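Local coordinates for protein ATP-dependent RNA helicase HrpB (Escherichia coli, PDB 6EUD) that hydrolyses ATP to ADP and phosphate as a DExH-box RNA helicase of the DEAH/RHA group that binds single-stranded RNA, at residues A[53-58]-A[98-103]; A[84-89]-A[104-109]; A[121-126]-A[151-156]. All blocks are in the same frame, centred on the assembly; numbering follows the deposited sequence.

Contact 1. Residues A[53-58]-A[98-103]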
loop_
_atom_site.group_PDB
_atom_site.type_symbol
_atom_site.label_atom_id
_atom_site.label_comp_id
_atom_site.label_asym_id
_atom_site.label_seq_id
_atom_site.Cartn_x
_atom_site.Cartn_y
_atom_site.Cartn_z
ATOM N N LYS A 53 -21.733 29.030 6.063
ATOM C CA LYS A 53 -21.281 28.080 7.074
ATOM C C LYS A 53 -19.778 27.821 6.983
ATOM O O LYS A 53 -19.169 28.030 5.937
ATOM C CB LYS A 53 -22.045 26.766 6.928
ATOM C CG LYS A 53 -22.937 26.442 8.108
ATOM C CD LYS A 53 -24.237 25.847 7.605
ATOM C CE LYS A 53 -25.051 25.218 8.732
ATOM N NZ LYS A 53 -25.061 26.067 9.946
ATOM N N ILE A 54 -19.183 27.382 8.090
ATOM C CA ILE A 54 -17.778 26.978 8.120
ATOM C C ILE A 54 -17.652 25.582 8.706
ATOM O O ILE A 54 -18.205 25.305 9.769
ATOM C CB ILE A 54 -16.915 27.931 8.960
ATOM C CG1 ILE A 54 -17.074 29.374 8.483
ATOM C CG2 ILE A 54 -15.456 27.489 8.930
ATOM C CD1 ILE A 54 -16.349 30.379 9.357
ATOM N N ILE A 55 -16.931 24.703 8.016
ATOM C CA ILE A 55 -16.726 23.347 8.514
ATOM C C ILE A 55 -15.309 23.183 9.053
ATOM O O ILE A 55 -14.338 23.599 8.408
ATOM C CB ILE A 55 -16.966 22.288 7.434
ATOM C CG1 ILE A 55 -18.281 22.541 6.688
ATOM C CG2 ILE A 55 -16.976 20.905 8.061
ATOM C CD1 ILE A 55 -19.517 22.329 7.519
ATOM N N LEU A 56 -15.201 22.581 10.237
ATOM C CA LEU A 56 -13.911 22.364 10.879
ATOM C C LEU A 56 -13.659 20.881 11.117
ATOM O O LEU A 56 -14.211 20.296 12.064
ATOM C CB LEU A 56 -13.838 23.122 12.203
ATOM C CG LEU A 56 -12.533 22.999 12.988
ATOM C CD1 LEU A 56 -11.365 23.517 12.162
ATOM C CD2 LEU A 56 -12.635 23.743 14.303
ATOM N N LEU A 57 -12.826 20.284 10.255
ATOM C CA LEU A 57 -12.462 18.865 10.353
ATOM C C LEU A 57 -11.418 18.648 11.429
ATOM O O LEU A 57 -10.412 19.354 11.468
ATOM C CB LEU A 57 -11.929 18.332 9.016
ATOM C CG LEU A 57 -11.408 16.882 9.044
ATOM C CD1 LEU A 57 -12.537 15.915 9.363
ATOM C CD2 LEU A 57 -10.721 16.479 7.737
ATOM N N GLU A 58 -11.655 17.666 12.295
ATOM C CA GLU A 58 -10.683 17.282 13.313
ATOM C C GLU A 58 -10.321 15.809 13.138
ATOM O O GLU A 58 -11.167 15.009 12.772
ATOM C CB GLU A 58 -11.240 17.554 14.712
ATOM C CG GLU A 58 -11.545 19.030 14.989
ATOM C CD GLU A 58 -10.293 19.893 15.069
ATOM O OE1 GLU A 58 -9.223 19.345 15.409
ATOM O OE2 GLU A 58 -10.380 21.117 14.802
ATOM N N ARG A 98 -23.500 27.764 12.592
ATOM C CA ARG A 98 -22.817 28.299 11.425
ATOM C C ARG A 98 -21.433 27.671 11.332
ATOM O O ARG A 98 -20.780 27.724 10.291
ATOM C CB ARG A 98 -22.749 29.826 11.492
ATOM C CG ARG A 98 -24.068 30.502 11.131
ATOM C CD ARG A 98 -23.911 31.999 11.112
ATOM N NE ARG A 98 -22.778 32.384 10.278
ATOM C CZ ARG A 98 -22.276 33.612 10.219
ATOM N NH1 ARG A 98 -22.808 34.583 10.953
ATOM N NH2 ARG A 98 -21.237 33.865 9.432
ATOM N N LEU A 99 -21.012 27.048 12.427
ATOM C CA LEU A 99 -19.700 26.426 12.520
ATOM C C LEU A 99 -19.856 25.000 13.026
ATOM O O LEU A 99 -20.209 24.779 14.187
ATOM C CB LEU A 99 -18.788 27.241 13.448
ATOM C CG LEU A 99 -17.296 26.928 13.609
ATOM C CD1 LEU A 99 -17.055 25.826 14.632
ATOM C CD2 LEU A 99 -16.670 26.571 12.282
ATOM N N GLU A 100 -19.599 24.036 12.152
ATOM C CA GLU A 100 -19.689 22.632 12.523
ATOM C C GLU A 100 -18.289 22.027 12.637
ATOM O O GLU A 100 -17.421 22.280 11.800
ATOM C CB GLU A 100 -20.550 21.871 11.511
ATOM C CG GLU A 100 -21.995 22.354 11.465
ATOM C CD GLU A 100 -22.864 21.592 10.467
ATOM O OE1 GLU A 100 -22.317 20.789 9.684
ATOM O OE2 GLU A 100 -24.101 21.796 10.464
ATOM N N VAL A 101 -18.071 21.247 13.693
ATOM C CA VAL A 101 -16.783 20.605 13.931
ATOM C C VAL A 101 -16.929 19.104 13.735
ATOM O O VAL A 101 -17.415 18.403 14.615
ATOM C CB VAL A 101 -16.241 20.889 15.351
ATOM C CG1 VAL A 101 -14.829 20.337 15.502
ATOM C CG2 VAL A 101 -16.262 22.387 15.648
ATOM N N VAL A 102 -16.489 18.617 12.579
ATOM C CA VAL A 102 -16.748 17.240 12.178
ATOM C C VAL A 102 -15.508 16.351 12.283
ATOM O O VAL A 102 -14.382 16.847 12.372
ATOM C CB VAL A 102 -17.284 17.195 10.734
ATOM C CG1 VAL A 102 -18.516 18.082 10.606
ATOM C CG2 VAL A 102 -16.212 17.640 9.747
ATOM N N THR A 103 -15.734 15.037 12.273
ATOM C CA THR A 103 -14.666 14.038 12.314
ATOM C C THR A 103 -15.157 12.649 11.923
ATOM O O THR A 103 -16.335 12.460 11.645
ATOM C CB THR A 103 -14.056 13.912 13.698
ATOM O OG1 THR A 103 -13.007 12.934 13.660
ATOM C CG2 THR A 103 -15.122 13.452 14.683
#
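Ile54 N donates to Arg98 O at 2.7 Å and Leu56 N to Glu100 O at 2.7 Å, both almost straight, while Glu100 N returns a bond to Ile54 O. The rung from Val102 N to Leu56 O is the bent one: its N-H...O angle is 137° and the donor stands above the carbonyl plane. Beyond Glu58 N, which meets Val102 O, the hydroxyl Thr103 OG1 donates to Glu58 O at 2.9 Å. This alternation, with the strand axes 4.6 Å apart and only 21° from parallel, identifies adjacent parallel strands in the core sheet of the RecA-like ATPase domain. One face carries Ile54, Leu56, Leu99 and Val101, over which helix 61-74 lies. Leu99, its CG anti to the backbone N (chi1 -172°), brings CD2 across to Ile54 CB at 3.6 Å, and Val101 CG1 reaches Glu58 CG at 3.6 Å. On the face of Ile55, Leu57, Glu100 and Val102, against helix 106-113, Ile55 CG2 meets Val102 CG2 at 3.8 Å. Glu100 runs alongside Ile55, its OE1 3.9 Å from Ile55 CD1, and its carboxylate pairs with Arg86 on the next strand.

Contact 2. Residues A[84-89]-A[104-109]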
loop_
_atom_site.group_PDB
_atom_site.type_symbol
_atom_site.label_atom_id
_atom_site.label_comp_id
_atom_site.label_asym_id
_atom_site.label_seq_id
_atom_site.Cartn_x
_atom_site.Cartn_y
_atom_site.Cartn_z
ATOM N N GLY A 84 -21.407 23.745 16.385
ATOM C CA GLY A 84 -21.875 22.382 16.476
ATOM C C GLY A 84 -20.789 21.393 16.109
ATOM O O GLY A 84 -19.680 21.779 15.727
ATOM N N TYR A 85 -21.114 20.110 16.235
ATOM C CA TYR A 85 -20.194 19.040 15.882
ATOM C C TYR A 85 -20.967 17.858 15.274
ATOM O O TYR A 85 -22.170 17.710 15.514
ATOM C CB TYR A 85 -19.371 18.596 17.111
ATOM C CG TYR A 85 -20.172 17.950 18.228
ATOM C CD1 TYR A 85 -20.519 16.602 18.177
ATOM C CD2 TYR A 85 -20.576 18.682 19.334
ATOM C CE1 TYR A 85 -21.253 16.009 19.185
ATOM C CE2 TYR A 85 -21.310 18.094 20.354
ATOM C CZ TYR A 85 -21.645 16.756 20.274
ATOM O OH TYR A 85 -22.379 16.157 21.276
ATOM N N ARG A 86 -20.275 17.037 14.481
ATOM C CA ARG A 86 -20.833 15.793 13.939
ATOM C C ARG A 86 -19.810 14.660 14.048
ATOM O O ARG A 86 -18.622 14.866 13.790
ATOM C CB ARG A 86 -21.246 15.966 12.476
ATOM C CG ARG A 86 -22.357 16.950 12.243
ATOM C CD ARG A 86 -22.633 17.099 10.764
ATOM N NE ARG A 86 -23.542 18.207 10.515
ATOM C CZ ARG A 86 -24.863 18.093 10.528
ATOM N NH1 ARG A 86 -25.413 16.915 10.774
ATOM N NH2 ARG A 86 -25.629 19.153 10.304
ATOM N N MET A 87 -20.267 13.465 14.415
ATOM C CA MET A 87 -19.379 12.309 14.524
ATOM C C MET A 87 -19.959 11.092 13.795
ATOM O O MET A 87 -21.020 11.180 13.170
ATOM C CB MET A 87 -19.118 11.980 15.997
ATOM C CG MET A 87 -18.209 12.970 16.719
ATOM S SD MET A 87 -18.867 13.585 18.288
ATOM C CE MET A 87 -19.304 12.058 19.114
ATOM N N ARG A 88 -19.268 9.957 13.878
ATOM C CA ARG A 88 -19.716 8.738 13.203
ATOM C C ARG A 88 -21.017 8.176 13.784
ATOM O O ARG A 88 -21.774 7.502 13.084
ATOM C CB ARG A 88 -18.626 7.661 13.253
ATOM C CG ARG A 88 -18.946 6.427 12.413
ATOM C CD ARG A 88 -17.716 5.574 12.153
ATOM N NE ARG A 88 -17.515 4.569 13.191
ATOM C CZ ARG A 88 -16.563 3.639 13.156
ATOM N NH1 ARG A 88 -15.721 3.587 12.131
ATOM N NH2 ARG A 88 -16.454 2.763 14.150
ATOM N N ALA A 89 -21.279 8.445 15.057
ATOM C CA ALA A 89 -22.475 7.914 15.698
ATOM C C ALA A 89 -23.140 8.941 16.592
ATOM O O ALA A 89 -23.785 8.570 17.567
ATOM C CB ALA A 89 -22.145 6.659 16.502
ATOM N N GLU A 104 -14.245 11.680 11.928
ATOM C CA GLU A 104 -14.564 10.282 11.629
ATOM C C GLU A 104 -15.262 10.064 10.279
ATOM O O GLU A 104 -16.249 9.322 10.201
ATOM C CB GLU A 104 -15.434 9.695 12.741
ATOM C CG GLU A 104 -14.713 9.566 14.059
ATOM C CD GLU A 104 -15.602 9.046 15.166
ATOM O OE1 GLU A 104 -15.102 8.237 15.969
ATOM O OE2 GLU A 104 -16.789 9.441 15.236
ATOM N N GLY A 105 -14.748 10.706 9.231
ATOM C CA GLY A 105 -15.261 10.526 7.882
ATOM C C GLY A 105 -16.517 11.315 7.569
ATOM O O GLY A 105 -17.038 11.215 6.456
ATOM N N VAL A 106 -17.009 12.094 8.534
ATOM C CA VAL A 106 -18.239 12.864 8.337
ATOM C C VAL A 106 -18.094 13.867 7.181
ATOM O O VAL A 106 -18.991 14.004 6.351
ATOM C CB VAL A 106 -18.657 13.609 9.627
ATOM C CG1 VAL A 106 -19.666 14.710 9.323
ATOM C CG2 VAL A 106 -19.218 12.633 10.658
ATOM N N LEU A 107 -16.959 14.553 7.115
ATOM C CA LEU A 107 -16.742 15.506 6.034
ATOM C C LEU A 107 -16.854 14.822 4.675
ATOM O O LEU A 107 -17.441 15.364 3.730
ATOM C CB LEU A 107 -15.390 16.183 6.182
ATOM C CG LEU A 107 -15.025 17.186 5.089
ATOM C CD1 LEU A 107 -16.169 18.157 4.845
ATOM C CD2 LEU A 107 -13.751 17.955 5.456
ATOM N N THR A 108 -16.313 13.613 4.592
ATOM C CA THR A 108 -16.408 12.835 3.365
ATOM C C THR A 108 -17.872 12.559 2.985
ATOM O O THR A 108 -18.238 12.728 1.829
ATOM C CB THR A 108 -15.638 11.499 3.479
ATOM O OG1 THR A 108 -14.287 11.757 3.889
ATOM C CG2 THR A 108 -15.637 10.752 2.130
ATOM N N ARG A 109 -18.691 12.143 3.951
ATOM C CA ARG A 109 -20.131 11.930 3.724
ATOM C C ARG A 109 -20.849 13.170 3.193
ATOM O O ARG A 109 -21.603 13.089 2.225
ATOM C CB ARG A 109 -20.818 11.467 5.015
ATOM C CG ARG A 109 -20.487 10.039 5.392
ATOM C CD ARG A 109 -20.515 9.160 4.160
ATOM N NE ARG A 109 -19.434 8.195 4.218
ATOM C CZ ARG A 109 -18.834 7.688 3.151
ATOM N NH1 ARG A 109 -19.214 8.049 1.933
ATOM N NH2 ARG A 109 -17.845 6.821 3.308
#
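Arg88 and Glu104 are where the two backbones come nearest, their CA atoms 5.6 Å apart as the chain leaving strand 83-87 passes the turn that leads into helix 106-113. The place belongs to the C-terminal rim of the RecA-like sheet, where strands give way to loops and helix starts. The sequence Thr-Glu-Gly at positions 103 to 105 is consistent with motif Ib of superfamily 2 helicases, and Gly105 is the N-cap of the helix.

Glu104 has left-handed backbone angles (phi 55°, psi 46°), and its chain stays extended beyond CG, which carries the carboxylate over to the other segment. There OE2 of Glu104 accepts the backbone N-H of Arg88 at 2.9 Å in a nearly straight bond (165°), met on the anti side and somewhat out of the carboxylate plane. The same oxygen lies 3.2 Å from Arg88 CB and 3.5 Å from Met87 CB, so two CB atoms also lie against it. Its fellow oxygen OE1 forms a salt bridge with Arg61, so each oxygen has a partner, which should limit rotation of the carboxylate. With an alanine here, the N-H of Arg88 would probably lose this acceptor and the guanidinium of Arg61 its carboxylate mate, and the strand end could shift from the helix start.

The packing half of the contact falls to Val106, in the first turn of the helix, whose two methyls part company. CG1 of Val106 sits 3.7 Å from Arg86 CB, touching the aliphatic base of an arginine whose guanidinium travels on to Glu100. CG2 of Val106 instead abuts the backbone, 3.4 Å from the carbonyl oxygen of Met87.

Contact 3. Residues A[121-126]-A[151-156]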
loop_
_atom_site.group_PDB
_atom_site.type_symbol
_atom_site.label_atom_id
_atom_site.label_comp_id
_atom_site.label_asym_id
_atom_site.label_seq_id
_atom_site.Cartn_x
_atom_site.Cartn_y
_atom_site.Cartn_z
ATOM N N GLY A 121 -19.266 28.197 2.825
ATOM C CA GLY A 121 -18.337 29.117 2.183
ATOM C C GLY A 121 -16.870 28.857 2.499
ATOM O O GLY A 121 -15.989 29.115 1.681
ATOM N N LEU A 122 -16.602 28.352 3.695
ATOM C CA LEU A 122 -15.230 28.074 4.095
ATOM C C LEU A 122 -15.113 26.740 4.809
ATOM O O LEU A 122 -15.880 26.434 5.720
ATOM C CB LEU A 122 -14.696 29.189 4.989
ATOM C CG LEU A 122 -13.465 28.815 5.819
ATOM C CD1 LEU A 122 -12.234 28.573 4.944
ATOM C CD2 LEU A 122 -13.198 29.882 6.874
ATOM N N VAL A 123 -14.149 25.941 4.382
ATOM C CA VAL A 123 -13.842 24.702 5.080
ATOM C C VAL A 123 -12.436 24.788 5.678
ATOM O O VAL A 123 -11.503 25.266 5.022
ATOM C CB VAL A 123 -13.963 23.477 4.145
ATOM C CG1 VAL A 123 -13.726 22.201 4.916
ATOM C CG2 VAL A 123 -15.348 23.440 3.496
ATOM N N ILE A 124 -12.304 24.348 6.930
ATOM C CA ILE A 124 -11.023 24.345 7.626
ATOM C C ILE A 124 -10.555 22.927 7.961
ATOM O O ILE A 124 -11.255 22.183 8.654
ATOM C CB ILE A 124 -11.096 25.156 8.925
ATOM C CG1 ILE A 124 -11.713 26.532 8.659
ATOM C CG2 ILE A 124 -9.710 25.271 9.560
ATOM C CD1 ILE A 124 -11.916 27.355 9.905
ATOM N N LEU A 125 -9.371 22.567 7.464
ATOM C CA LEU A 125 -8.760 21.272 7.736
ATOM C C LEU A 125 -7.701 21.412 8.824
ATOM O O LEU A 125 -6.586 21.873 8.565
ATOM C CB LEU A 125 -8.135 20.685 6.469
ATOM C CG LEU A 125 -9.033 20.540 5.240
ATOM C CD1 LEU A 125 -8.247 19.967 4.087
ATOM C CD2 LEU A 125 -10.215 19.665 5.565
ATOM N N ASP A 126 -8.048 20.999 10.037
ATOM C CA ASP A 126 -7.181 21.217 11.179
ATOM C C ASP A 126 -6.215 20.048 11.393
ATOM O O ASP A 126 -6.472 18.941 10.939
ATOM C CB ASP A 126 -8.031 21.466 12.431
ATOM C CG ASP A 126 -7.260 22.159 13.528
ATOM O OD1 ASP A 126 -7.626 21.982 14.704
ATOM O OD2 ASP A 126 -6.281 22.874 13.217
ATOM N N ASP A 151 -16.343 28.387 -7.100
ATOM C CA ASP A 151 -15.100 29.155 -7.132
ATOM C C ASP A 151 -15.105 30.245 -6.059
ATOM O O ASP A 151 -14.225 31.105 -6.024
ATOM C CB ASP A 151 -14.861 29.764 -8.527
ATOM C CG ASP A 151 -15.961 30.732 -8.961
ATOM O OD1 ASP A 151 -17.088 30.653 -8.433
ATOM O OD2 ASP A 151 -15.692 31.580 -9.839
ATOM N N ASP A 152 -16.101 30.175 -5.180
ATOM C CA ASP A 152 -16.283 31.105 -4.069
ATOM C C ASP A 152 -15.983 30.416 -2.749
ATOM O O ASP A 152 -15.804 31.061 -1.719
ATOM C CB ASP A 152 -17.716 31.613 -4.040
ATOM C CG ASP A 152 -18.702 30.506 -3.738
ATOM O OD1 ASP A 152 -18.985 29.686 -4.640
ATOM O OD2 ASP A 152 -19.156 30.426 -2.577
ATOM N N LEU A 153 -15.985 29.088 -2.788
ATOM C CA LEU A 153 -15.728 28.262 -1.608
ATOM C C LEU A 153 -14.269 28.360 -1.164
ATOM O O LEU A 153 -13.380 27.813 -1.812
ATOM C CB LEU A 153 -16.100 26.799 -1.889
ATOM C CG LEU A 153 -15.720 25.769 -0.813
ATOM C CD1 LEU A 153 -16.538 25.939 0.469
ATOM C CD2 LEU A 153 -15.844 24.349 -1.358
ATOM N N LYS A 154 -14.024 29.053 -0.056
ATOM C CA LYS A 154 -12.659 29.268 0.428
ATOM C C LYS A 154 -12.190 28.055 1.216
ATOM O O LYS A 154 -13.001 27.199 1.569
ATOM C CB LYS A 154 -12.581 30.526 1.291
ATOM C CG LYS A 154 -13.030 31.778 0.580
ATOM C CD LYS A 154 -13.041 32.955 1.523
ATOM C CE LYS A 154 -13.587 34.199 0.846
ATOM N NZ LYS A 154 -13.614 35.357 1.786
ATOM N N LEU A 155 -10.893 27.992 1.512
ATOM C CA LEU A 155 -10.321 26.805 2.143
ATOM C C LEU A 155 -9.125 27.129 3.042
ATOM O O LEU A 155 -8.091 27.625 2.570
ATOM C CB LEU A 155 -9.913 25.799 1.058
ATOM C CG LEU A 155 -9.475 24.405 1.477
ATOM C CD1 LEU A 155 -10.600 23.757 2.244
ATOM C CD2 LEU A 155 -9.106 23.592 0.258
ATOM N N LEU A 156 -9.264 26.842 4.337
ATOM C CA LEU A 156 -8.176 27.079 5.280
ATOM C C LEU A 156 -7.514 25.797 5.791
ATOM O O LEU A 156 -8.124 24.984 6.486
ATOM C CB LEU A 156 -8.678 27.889 6.473
ATOM C CG LEU A 156 -7.609 28.187 7.532
ATOM C CD1 LEU A 156 -6.403 28.882 6.902
ATOM C CD2 LEU A 156 -8.201 29.057 8.612
#
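Val123 O takes a hydrogen bond from Leu156 N at 2.8 Å and a CA-H contact from Leu155, while the methyl Leu155 CD1 merely packs beside it. Leu155 chi1, at -171°, turns CG away from its own N and brings CD1 over to the neighbouring strand, where it also meets Val123 CB. One step earlier along the strands Gly121 O accepts Lys154 N, and one step later Leu125 N donates to Leu156 O at 2.9 Å. The fourth bond, Val123 N to Lys154 O, is the long one at 3.3 Å; its N-H...O angle is good (162°), but the donor lies well above the carbonyl plane.

The axes, 4.7 Å apart at an angle of 20°, show parallel pairing. The two strands are the arms of a beta-alpha-beta unit, with helix 133-145 as its crossover. On the face bearing Leu122, Ile124, Lys154 and Leu156, Leu122 CD1 reaches over the neighbouring backbone to Leu156 CB at 3.9 Å, while Ile124 and Leu156 run alongside each other in the same direction, with CG1 of Ile124 4.0 Å from CB of Leu156. Lys154 NZ goes on to a salt bridge with Asp21. Across the sheet, Val123 CG2 meets Leu153 CD1 at 4.1 Å.

Asp126 opens the DEFH box directly after the strand; its OD1 is hydrogen-bonded to Ser37, in the predicted ATP-binding loop, which places the end of this strand at the probable nucleotide site. Helix 133-145 packs through Leu142 on Val123 and Leu155 and through Leu139 on Leu125, and strand 53-57 flanks strand 120-125 along its other edge.

Overall arrangement
Contacts 1 and 3 are buried strand pairings in one sheet, joined where strand 53-57 lies beside strand 120-125: Ile55 O probably accepts the N-H of Ile124 at 2.6 Å. Their chemistry is alike, backbone ladders between mostly aliphatic faces, and both end near the predicted ATP site, contact 3 running straight into the DEFH box. Contact 2, at the surface, differs: a single carboxylate-to-backbone bond and one valine tie a strand end to a helix start. It shares the sheet with contact 1, since Gly84 probably bonds to Leu99 and Val101 of strand 99-102, which runs on into the turn before helix 106-113. Leu107 of that helix packs on Val123 and Leu125, linking contacts 2 and 3, whose centres are about 17 Å apart.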